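Local coordinates for protein pectate lyase (Bacillus, PDB 3VMV) that probably cleaves polygalacturonate as a pectate lyase of polysaccharide lyase family 1, a secreted beta-helix enzyme of carbohydrate breakdown, at residues Gly28-Ser39 / Asn60-His71; Arg38-Leu48 / His76-Ile84. All blocks are in the same frame, centred on the assembly; numbering follows the deposited sequence.

Contact 1: Gly28-Ser39 / Asn60-His71; sequences GAQIQQLIDNRS and NSPQSLIDVKNH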
loop_
_atom_site.group_PDB
_atom_site.type_symbol
_atom_site.label_atom_id
_atom_site.label_comp_id
_atom_site.label_asym_id
_atom_site.label_seq_id
_atom_site.Cartn_x
_atom_site.Cartn_y
_atom_site.Cartn_z
ATOM N N GLY A 28 -20.888 -5.438 2.799
ATOM C CA GLY A 28 -20.454 -4.061 2.924
ATOM C C GLY A 28 -21.443 -3.246 3.735
ATOM O O GLY A 28 -21.046 -2.326 4.457
ATOM N N ALA A 29 -22.720 -3.581 3.620
ATOM C CA ALA A 29 -23.730 -2.904 4.438
ATOM C C ALA A 29 -23.443 -3.070 5.928
ATOM O O ALA A 29 -23.510 -2.100 6.677
ATOM C CB ALA A 29 -25.125 -3.352 4.067
ATOM N N GLN A 30 -23.059 -4.273 6.357
ATOM C CA GLN A 30 -22.734 -4.448 7.773
ATOM C C GLN A 30 -21.510 -3.641 8.145
ATOM O O GLN A 30 -21.494 -2.975 9.165
ATOM C CB GLN A 30 -22.495 -5.916 8.115
ATOM C CG GLN A 30 -23.768 -6.725 8.161
ATOM C CD GLN A 30 -23.525 -8.106 8.708
ATOM O OE1 GLN A 30 -22.638 -8.787 8.239
ATOM N NE2 GLN A 30 -24.314 -8.527 9.693
ATOM N N ILE A 31 -20.469 -3.694 7.314
ATOM C CA ILE A 31 -19.271 -2.932 7.622
ATOM C C ILE A 31 -19.564 -1.434 7.691
ATOM O O ILE A 31 -19.166 -0.756 8.644
ATOM C CB ILE A 31 -18.149 -3.167 6.569
ATOM C CG1 ILE A 31 -17.745 -4.646 6.584
ATOM C CG2 ILE A 31 -16.944 -2.340 6.905
ATOM C CD1 ILE A 31 -16.719 -4.989 5.495
ATOM N N GLN A 32 -20.242 -0.913 6.671
ATOM C CA GLN A 32 -20.504 0.534 6.640
ATOM C C GLN A 32 -21.383 0.968 7.832
ATOM O O GLN A 32 -21.152 2.026 8.449
ATOM C CB GLN A 32 -21.146 0.948 5.307
ATOM C CG GLN A 32 -21.093 2.470 5.063
ATOM C CD GLN A 32 -19.653 2.906 4.907
ATOM O OE1 GLN A 32 -19.011 2.518 3.945
ATOM N NE2 GLN A 32 -19.146 3.703 5.845
ATOM N N GLN A 33 -22.384 0.154 8.166
ATOM C CA GLN A 33 -23.234 0.483 9.314
ATOM C C GLN A 33 -22.477 0.462 10.608
ATOM O O GLN A 33 -22.712 1.309 11.478
ATOM C CB GLN A 33 -24.393 -0.480 9.388
ATOM C CG GLN A 33 -25.359 -0.196 8.329
ATOM C CD GLN A 33 -26.426 -1.261 8.253
ATOM O OE1 GLN A 33 -26.618 -2.037 9.198
ATOM N NE2 GLN A 33 -27.109 -1.319 7.118
ATOM N N LEU A 34 -21.585 -0.520 10.779
ATOM C CA LEU A 34 -20.798 -0.547 11.994
ATOM C C LEU A 34 -19.983 0.744 12.156
ATOM O O LEU A 34 -19.940 1.337 13.243
ATOM C CB LEU A 34 -19.855 -1.739 11.993
ATOM C CG LEU A 34 -20.531 -3.102 12.141
ATOM C CD1 LEU A 34 -19.487 -4.139 11.933
ATOM C CD2 LEU A 34 -21.167 -3.221 13.532
ATOM N N ILE A 35 -19.363 1.178 11.068
ATOM C CA ILE A 35 -18.555 2.384 11.086
ATOM C C ILE A 35 -19.417 3.603 11.401
ATOM O O ILE A 35 -19.065 4.405 12.259
ATOM C CB ILE A 35 -17.855 2.575 9.731
ATOM C CG1 ILE A 35 -16.797 1.474 9.557
ATOM C CG2 ILE A 35 -17.294 4.001 9.606
ATOM C CD1 ILE A 35 -16.299 1.309 8.124
ATOM N N ASP A 36 -20.540 3.739 10.696
ATOM C CA ASP A 36 -21.365 4.946 10.820
ATOM C C ASP A 36 -22.082 4.970 12.169
ATOM O O ASP A 36 -22.159 6.024 12.810
ATOM C CB ASP A 36 -22.384 5.021 9.683
ATOM C CG ASP A 36 -21.725 5.196 8.297
ATOM O OD1 ASP A 36 -20.482 5.374 8.192
ATOM O OD2 ASP A 36 -22.472 5.156 7.304
ATOM N N ASN A 37 -22.586 3.818 12.604
ATOM C CA ASN A 37 -23.257 3.750 13.889
ATOM C C ASN A 37 -22.290 4.129 15.004
ATOM O O ASN A 37 -22.650 4.866 15.930
ATOM C CB ASN A 37 -23.809 2.350 14.141
ATOM C CG ASN A 37 -25.042 2.044 13.311
ATOM O OD1 ASN A 37 -25.646 2.924 12.713
ATOM N ND2 ASN A 37 -25.439 0.773 13.309
ATOM N N ARG A 38 -21.061 3.631 14.933
ATOM C CA ARG A 38 -20.100 4.008 15.955
ATOM C C ARG A 38 -19.828 5.508 15.916
ATOM O O ARG A 38 -19.733 6.171 16.948
ATOM C CB ARG A 38 -18.794 3.215 15.844
ATOM C CG ARG A 38 -17.851 3.543 17.005
ATOM C CD ARG A 38 -16.489 2.893 16.826
ATOM N NE ARG A 38 -15.778 3.552 15.720
ATOM C CZ ARG A 38 -14.473 3.655 15.603
ATOM N NH1 ARG A 38 -13.664 3.069 16.491
ATOM N NH2 ARG A 38 -13.983 4.332 14.562
ATOM N N SER A 39 -19.700 6.049 14.705
ATOM C CA SER A 39 -19.363 7.456 14.545
ATOM C C SER A 39 -20.440 8.355 15.176
ATOM O O SER A 39 -20.127 9.414 15.699
ATOM C CB SER A 39 -19.139 7.769 13.064
ATOM O OG SER A 39 -18.653 9.099 12.881
ATOM N N ASN A 60 -23.624 -5.843 -2.307
ATOM C CA ASN A 60 -24.030 -5.911 -0.893
ATOM C C ASN A 60 -23.540 -4.740 -0.030
ATOM O O ASN A 60 -23.602 -4.806 1.197
ATOM C CB ASN A 60 -23.726 -7.294 -0.240
ATOM C CG ASN A 60 -22.219 -7.588 -0.090
ATOM O OD1 ASN A 60 -21.381 -6.688 0.083
ATOM N ND2 ASN A 60 -21.898 -8.904 -0.084
ATOM N N SER A 61 -23.095 -3.671 -0.696
ATOM C CA SER A 61 -22.577 -2.451 -0.040
ATOM C C SER A 61 -23.399 -1.253 -0.474
ATOM O O SER A 61 -23.862 -1.198 -1.621
ATOM C CB SER A 61 -21.116 -2.197 -0.435
ATOM O OG SER A 61 -20.345 -3.342 -0.063
ATOM N N PRO A 62 -23.584 -0.308 0.435
ATOM C CA PRO A 62 -24.492 0.817 0.161
ATOM C C PRO A 62 -23.830 1.984 -0.582
ATOM O O PRO A 62 -24.572 2.827 -1.100
ATOM C CB PRO A 62 -24.910 1.267 1.558
ATOM C CG PRO A 62 -23.692 0.940 2.416
ATOM C CD PRO A 62 -23.151 -0.354 1.849
ATOM N N GLN A 63 -22.504 2.064 -0.588
ATOM C CA GLN A 63 -21.762 3.061 -1.377
ATOM C C GLN A 63 -20.822 2.312 -2.304
ATOM O O GLN A 63 -20.646 1.101 -2.157
ATOM C CB GLN A 63 -20.919 3.973 -0.467
ATOM C CG GLN A 63 -21.791 4.769 0.496
ATOM C CD GLN A 63 -20.975 5.530 1.521
ATOM O OE1 GLN A 63 -20.030 6.239 1.183
ATOM N NE2 GLN A 63 -21.334 5.369 2.780
ATOM N N SER A 64 -20.195 3.028 -3.233
ATOM C CA SER A 64 -19.329 2.370 -4.224
ATOM C C SER A 64 -17.940 2.014 -3.681
ATOM O O SER A 64 -17.111 1.469 -4.404
ATOM C CB SER A 64 -19.149 3.261 -5.461
ATOM O OG SER A 64 -20.383 3.398 -6.141
ATOM N N LEU A 65 -17.699 2.332 -2.414
ATOM C CA LEU A 65 -16.474 1.951 -1.699
ATOM C C LEU A 65 -16.839 1.813 -0.233
ATOM O O LEU A 65 -17.936 2.194 0.148
ATOM C CB LEU A 65 -15.360 2.988 -1.907
ATOM C CG LEU A 65 -15.653 4.467 -1.680
ATOM C CD1 LEU A 65 -15.756 4.792 -0.184
ATOM C CD2 LEU A 65 -14.561 5.310 -2.317
ATOM N N ILE A 66 -15.955 1.205 0.559
ATOM C CA ILE A 66 -16.147 1.094 2.001
ATOM C C ILE A 66 -15.469 2.312 2.599
ATOM O O ILE A 66 -14.247 2.465 2.511
ATOM C CB ILE A 66 -15.493 -0.209 2.520
ATOM C CG1 ILE A 66 -16.158 -1.429 1.859
ATOM C CG2 ILE A 66 -15.613 -0.278 4.049
ATOM C CD1 ILE A 66 -17.657 -1.559 2.133
ATOM N N ASP A 67 -16.274 3.204 3.154
ATOM C CA ASP A 67 -15.874 4.556 3.518
ATOM C C ASP A 67 -15.492 4.581 4.997
ATOM O O ASP A 67 -16.342 4.777 5.883
ATOM C CB ASP A 67 -17.085 5.468 3.228
ATOM C CG ASP A 67 -16.745 6.934 2.901
ATOM O OD1 ASP A 67 -15.597 7.315 2.763
ATOM O OD2 ASP A 67 -17.717 7.721 2.795
ATOM N N VAL A 68 -14.195 4.441 5.259
ATOM C CA VAL A 68 -13.647 4.610 6.626
ATOM C C VAL A 68 -13.409 6.090 6.868
ATOM O O VAL A 68 -12.314 6.623 6.681
ATOM C CB VAL A 68 -12.388 3.744 6.864
ATOM C CG1 VAL A 68 -11.943 3.868 8.337
ATOM C CG2 VAL A 68 -12.680 2.292 6.495
ATOM N N LYS A 69 -14.503 6.775 7.220
ATOM C CA LYS A 69 -14.577 8.219 7.302
ATOM C C LYS A 69 -15.605 8.512 8.365
ATOM O O LYS A 69 -16.609 7.810 8.488
ATOM C CB LYS A 69 -15.071 8.802 5.966
ATOM C CG LYS A 69 -15.014 10.316 5.918
ATOM C CD LYS A 69 -15.678 10.854 4.645
ATOM C CE LYS A 69 -14.806 10.542 3.419
ATOM N NZ LYS A 69 -15.263 11.366 2.270
ATOM N N ASN A 70 -15.355 9.570 9.115
ATOM C CA ASN A 70 -16.308 10.007 10.102
ATOM C C ASN A 70 -17.617 10.348 9.409
ATOM O O ASN A 70 -17.622 10.887 8.304
ATOM C CB ASN A 70 -15.753 11.266 10.783
ATOM C CG ASN A 70 -16.558 11.644 12.019
ATOM O OD1 ASN A 70 -17.660 12.160 11.922
ATOM N ND2 ASN A 70 -15.999 11.366 13.181
ATOM N N HIS A 71 -18.733 10.058 10.057
ATOM C CA HIS A 71 -20.020 10.472 9.500
ATOM C C HIS A 71 -20.084 12.027 9.414
ATOM O O HIS A 71 -20.820 12.567 8.611
ATOM C CB HIS A 71 -21.194 9.853 10.311
ATOM C CG HIS A 71 -21.572 10.654 11.502
ATOM N ND1 HIS A 71 -20.863 10.608 12.678
ATOM C CD2 HIS A 71 -22.578 11.545 11.704
ATOM C CE1 HIS A 71 -21.401 11.440 13.548
ATOM N NE2 HIS A 71 -22.442 12.022 12.979
HETATM O O HOH W 1 -20.220 1.193 1.655
HETATM O O HOH W 2 -18.826 6.949 6.748
HETATM O O HOH W 3 -18.046 11.284 15.364
#
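Gly-28 and Ala-29, in the first turn of helix 28-40, meet Asn-60. Gly-28 N gives a nearly straight bond to Asn-60 OD1 (3.0 Å), reaching that oxygen from above its carbonyl plane. The same OD1 also accepts from Thr-57 N. Ala-29 N bonds Asn-60 O at 2.9 Å, on a lone pair. Gly-28 CA lies 3.1 Å from Ser-61 OG, which is bonded to Thr-57 O. Pro-62 CD rests on Ala-29 CA.

Ile-31 crosses Ile-66 at about a right angle, with their CG2 methyls 3.8 Å apart. Gln-32 then bonds the backbone of Asp-67 with both ends of its amide. OE1 accepts from Asp-67 N (2.9 Å, 171°), in the carbonyl plane. NE2 gives to Asp-67 O (3.0 Å), which lies in the amide plane. The chain leaves with CG anti to the backbone N and bends at chi2 (66°), which turns the amide onto the strand. Asp-36 OD1 takes a second bond from NE2, met from above its carboxylate plane, and water 1 donates to OE1. The two backbone bonds and the Asp-36 bond hold the amide in one orientation.

This helix covers the end of the parallel beta-helix of the pectate lyase fold. Helix 28-39 runs nearly parallel to strand 66-68, with the segment axes 19° apart. Ile-35 continues the apolar strip, with CD1 4.1 Å from Val-68 CG2. Water 2 joins Asp-36 OD1 to Lys-69 O. Last comes Ser-39, whose OG accepts from His-71 N and shares a hydrogen bond with His-71 ND1 (2.7 Å), at the ring edge and in its plane.

Contact 2: Arg38-Leu48 / His76-Ile84; sequences RSRSNNPDEPL and HEIKNISII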
loop_
_atom_site.group_PDB
_atom_site.type_symbol
_atom_site.label_atom_id
_atom_site.label_comp_id
_atom_site.label_asym_id
_atom_site.label_seq_id
_atom_site.Cartn_x
_atom_site.Cartn_y
_atom_site.Cartn_z
ATOM N N ARG A 38 -21.061 3.631 14.933
ATOM C CA ARG A 38 -20.100 4.008 15.955
ATOM C C ARG A 38 -19.828 5.508 15.916
ATOM O O ARG A 38 -19.733 6.171 16.948
ATOM C CB ARG A 38 -18.794 3.215 15.844
ATOM C CG ARG A 38 -17.851 3.543 17.005
ATOM C CD ARG A 38 -16.489 2.893 16.826
ATOM N NE ARG A 38 -15.778 3.552 15.720
ATOM C CZ ARG A 38 -14.473 3.655 15.603
ATOM N NH1 ARG A 38 -13.664 3.069 16.491
ATOM N NH2 ARG A 38 -13.983 4.332 14.562
ATOM N N SER A 39 -19.700 6.049 14.705
ATOM C CA SER A 39 -19.363 7.456 14.545
ATOM C C SER A 39 -20.440 8.355 15.176
ATOM O O SER A 39 -20.127 9.414 15.699
ATOM C CB SER A 39 -19.139 7.769 13.064
ATOM O OG SER A 39 -18.653 9.099 12.881
ATOM N N ARG A 40 -21.685 7.895 15.168
ATOM C CA ARG A 40 -22.815 8.675 15.675
ATOM C C ARG A 40 -23.058 8.424 17.169
ATOM O O ARG A 40 -23.916 9.061 17.763
ATOM C CB ARG A 40 -24.079 8.315 14.895
ATOM C CG ARG A 40 -24.089 8.859 13.482
ATOM C CD ARG A 40 -25.414 8.552 12.797
ATOM N NE ARG A 40 -25.283 8.604 11.338
ATOM C CZ ARG A 40 -25.345 7.530 10.553
ATOM N NH1 ARG A 40 -25.558 6.326 11.082
ATOM N NH2 ARG A 40 -25.212 7.660 9.241
ATOM N N SER A 41 -22.326 7.472 17.758
ATOM C CA SER A 41 -22.534 7.062 19.152
ATOM C C SER A 41 -21.928 8.042 20.158
ATOM O O SER A 41 -21.241 9.003 19.762
ATOM C CB SER A 41 -21.909 5.685 19.365
ATOM O OG SER A 41 -20.510 5.799 19.535
ATOM N N ASN A 42 -22.140 7.764 21.449
ATOM C CA ASN A 42 -21.559 8.609 22.496
ATOM C C ASN A 42 -20.063 8.376 22.662
ATOM O O ASN A 42 -19.397 9.077 23.425
ATOM C CB ASN A 42 -22.254 8.394 23.846
ATOM C CG ASN A 42 -23.672 8.908 23.859
ATOM O OD1 ASN A 42 -23.967 9.970 23.313
ATOM N ND2 ASN A 42 -24.563 8.156 24.491
ATOM N N ASN A 43 -19.550 7.373 21.960
ATOM C CA ASN A 43 -18.176 6.922 22.142
ATOM C C ASN A 43 -17.591 6.570 20.771
ATOM O O ASN A 43 -17.278 5.412 20.490
ATOM C CB ASN A 43 -18.158 5.696 23.050
ATOM C CG ASN A 43 -16.808 5.452 23.686
ATOM O OD1 ASN A 43 -15.848 6.185 23.447
ATOM N ND2 ASN A 43 -16.733 4.423 24.523
ATOM N N PRO A 44 -17.463 7.575 19.909
ATOM C CA PRO A 44 -17.090 7.329 18.514
ATOM C C PRO A 44 -15.674 6.794 18.301
ATOM O O PRO A 44 -15.421 6.212 17.248
ATOM C CB PRO A 44 -17.226 8.709 17.871
ATOM C CG PRO A 44 -17.080 9.687 19.035
ATOM C CD PRO A 44 -17.714 9.006 20.183
ATOM N N ASP A 45 -14.788 6.958 19.278
ATOM C CA ASP A 45 -13.415 6.468 19.115
ATOM C C ASP A 45 -13.168 5.147 19.829
ATOM O O ASP A 45 -12.024 4.687 19.880
ATOM C CB ASP A 45 -12.413 7.495 19.665
ATOM C CG ASP A 45 -12.433 8.812 18.914
ATOM O OD1 ASP A 45 -12.855 8.858 17.735
ATOM O OD2 ASP A 45 -11.986 9.820 19.506
ATOM N N GLU A 46 -14.217 4.560 20.400
ATOM C CA GLU A 46 -14.078 3.257 21.077
ATOM C C GLU A 46 -13.486 2.277 20.052
ATOM O O GLU A 46 -14.056 2.092 18.991
ATOM C CB GLU A 46 -15.440 2.747 21.544
ATOM C CG GLU A 46 -15.294 1.426 22.311
ATOM C CD GLU A 46 -16.616 0.801 22.656
ATOM O OE1 GLU A 46 -17.592 0.971 21.885
ATOM O OE2 GLU A 46 -16.673 0.122 23.703
ATOM N N PRO A 47 -12.370 1.621 20.384
ATOM C CA PRO A 47 -11.759 0.710 19.383
ATOM C C PRO A 47 -12.736 -0.366 18.910
ATOM O O PRO A 47 -13.510 -0.916 19.718
ATOM C CB PRO A 47 -10.578 0.077 20.140
ATOM C CG PRO A 47 -10.197 1.113 21.163
ATOM C CD PRO A 47 -11.501 1.843 21.552
ATOM N N LEU A 48 -12.680 -0.656 17.603
ATOM C CA LEU A 48 -13.595 -1.582 16.965
ATOM C C LEU A 48 -12.797 -2.479 16.028
ATOM O O LEU A 48 -12.086 -2.000 15.167
ATOM C CB LEU A 48 -14.646 -0.800 16.155
ATOM C CG LEU A 48 -15.645 -1.660 15.352
ATOM C CD1 LEU A 48 -16.477 -2.598 16.221
ATOM C CD2 LEU A 48 -16.560 -0.769 14.474
ATOM N N HIS A 76 -13.360 15.762 10.401
ATOM C CA HIS A 76 -13.364 15.114 11.706
ATOM C C HIS A 76 -12.625 13.811 11.551
ATOM O O HIS A 76 -12.709 13.189 10.498
ATOM C CB HIS A 76 -14.792 14.809 12.148
ATOM C CG HIS A 76 -15.563 16.021 12.558
ATOM N ND1 HIS A 76 -16.208 16.829 11.650
ATOM C CD2 HIS A 76 -15.776 16.573 13.777
ATOM C CE1 HIS A 76 -16.799 17.823 12.290
ATOM N NE2 HIS A 76 -16.551 17.692 13.581
ATOM N N GLU A 77 -11.889 13.430 12.579
ATOM C CA GLU A 77 -11.139 12.190 12.541
ATOM C C GLU A 77 -12.019 10.968 12.786
ATOM O O GLU A 77 -13.063 11.048 13.466
ATOM C CB GLU A 77 -9.977 12.241 13.546
ATOM C CG GLU A 77 -9.050 13.461 13.293
ATOM C CD GLU A 77 -7.814 13.522 14.194
ATOM O OE1 GLU A 77 -7.710 12.784 15.196
ATOM O OE2 GLU A 77 -6.915 14.320 13.888
ATOM N N ILE A 78 -11.620 9.846 12.195
ATOM C CA ILE A 78 -12.146 8.552 12.601
ATOM C C ILE A 78 -10.959 7.728 13.085
ATOM O O ILE A 78 -9.883 7.794 12.503
ATOM C CB ILE A 78 -12.924 7.848 11.452
ATOM C CG1 ILE A 78 -13.555 6.551 11.976
ATOM C CG2 ILE A 78 -12.021 7.632 10.187
ATOM C CD1 ILE A 78 -14.507 5.947 10.942
ATOM N N LYS A 79 -11.124 7.001 14.178
ATOM C CA LYS A 79 -9.961 6.404 14.862
ATOM C C LYS A 79 -10.174 4.979 15.313
ATOM O O LYS A 79 -11.279 4.568 15.574
ATOM C CB LYS A 79 -9.600 7.206 16.103
ATOM C CG LYS A 79 -9.402 8.704 15.798
ATOM C CD LYS A 79 -8.592 9.384 16.891
ATOM C CE LYS A 79 -9.485 9.890 17.965
ATOM N NZ LYS A 79 -10.355 10.971 17.436
ATOM N N ASN A 80 -9.075 4.245 15.453
ATOM C CA ASN A 80 -9.044 3.008 16.231
ATOM C C ASN A 80 -9.928 1.886 15.653
ATOM O O ASN A 80 -10.868 1.400 16.301
ATOM C CB ASN A 80 -9.427 3.274 17.701
ATOM C CG ASN A 80 -8.626 4.415 18.319
ATOM O OD1 ASN A 80 -7.472 4.668 17.979
ATOM N ND2 ASN A 80 -9.273 5.125 19.254
ATOM N N ILE A 81 -9.579 1.472 14.434
ATOM C CA ILE A 81 -10.308 0.401 13.765
ATOM C C ILE A 81 -9.353 -0.643 13.251
ATOM O O ILE A 81 -8.301 -0.288 12.711
ATOM C CB ILE A 81 -11.054 0.983 12.574
ATOM C CG1 ILE A 81 -12.155 1.912 13.074
ATOM C CG2 ILE A 81 -11.645 -0.139 11.703
ATOM C CD1 ILE A 81 -12.916 2.596 11.946
ATOM N N SER A 82 -9.705 -1.918 13.376
ATOM C CA SER A 82 -9.078 -2.965 12.572
ATOM C C SER A 82 -10.140 -3.656 11.729
ATOM O O SER A 82 -11.248 -3.919 12.232
ATOM C CB SER A 82 -8.438 -4.031 13.461
ATOM O OG SER A 82 -7.412 -3.513 14.271
ATOM N N ILE A 83 -9.827 -3.891 10.460
ATOM C CA ILE A 83 -10.631 -4.738 9.573
ATOM C C ILE A 83 -9.751 -5.935 9.262
ATOM O O ILE A 83 -8.676 -5.768 8.673
ATOM C CB ILE A 83 -10.980 -3.954 8.284
ATOM C CG1 ILE A 83 -11.891 -2.785 8.680
ATOM C CG2 ILE A 83 -11.598 -4.869 7.222
ATOM C CD1 ILE A 83 -12.191 -1.812 7.553
ATOM N N ILE A 84 -10.174 -7.113 9.720
ATOM C CA ILE A 84 -9.333 -8.315 9.639
ATOM C C ILE A 84 -10.128 -9.441 9.019
ATOM O O ILE A 84 -11.216 -9.785 9.504
ATOM C CB ILE A 84 -8.862 -8.697 11.030
ATOM C CG1 ILE A 84 -8.244 -7.490 11.731
ATOM C CG2 ILE A 84 -7.925 -9.908 10.953
ATOM C CD1 ILE A 84 -7.800 -7.813 13.196
HETATM O O HOH W 4 -13.648 7.609 15.556
HETATM O O HOH W 5 -12.708 11.317 16.340
#
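Leu-48 and Ile-81 form a parallel bridge where strand 48-52 of the beta-helix begins alongside strand 78-85. Leu-48 N bonds Asn-80 O, and Ser-82 N bonds Leu-48 O, both at 3.0 Å. Arg-38, in the last turn of helix 28-40, reaches across to the strand. Its NH1 and NH2 grip Lys-79 O end-on, at 3.0 and 2.9 Å, with the oxygen near the guanidinium plane. A bend at chi3 (70°) swings the group to the strand. NH1 also gives to Glu-46 O and, weakly, to Asn-80 O, so the guanidinium of buried Arg-38 ties the turn to the strand. Ile-78 CG1 sits at its edge, 3.4 Å from NH2.

The type I turn from Asn-43 to Glu-46 is held from the strand. Asn-80 ND2 gives a straight bond (172°) to Asp-45 O, in the plane of both groups. Lys-79, bent at chi3 and chi4, brings NZ within 2.9 Å of Asp-45 OD2 in a salt bridge whose hydrogen bond is weak. Water 4 links Asp-45 OD1 to Lys-79 N, and water 5 links it to Glu-77 O and Lys-79 NZ.

Strand 48-52 lies between strands 21-25 and 78-85. On its other edge, strand 78-85 pairs with strands 97-103 and 105-108.

Contacts 1 and 2 lie side by side at the same end of the beta-helix, with centres 11 Å apart. Both use helix 28-40 and share Arg-38 and Ser-39. Contact 1 lays the helix along strand 66-68, and contact 2 ties its end and the following turn to strand 78-85. Their segments alternate along the chain. They touch directly: Asn-70 ND2 is 3.0 Å from Glu-77 O, a probable hydrogen bond, and Ile-35 CG2 packs 3.7 Å from Ile-78 CD1. His-71 CD2 lies 3.6 Å from Arg-40 CG. Near contact 1, a sulfate ion, probably from the crystallisation liquor, lies about 5 Å from the Lys-69 side chain.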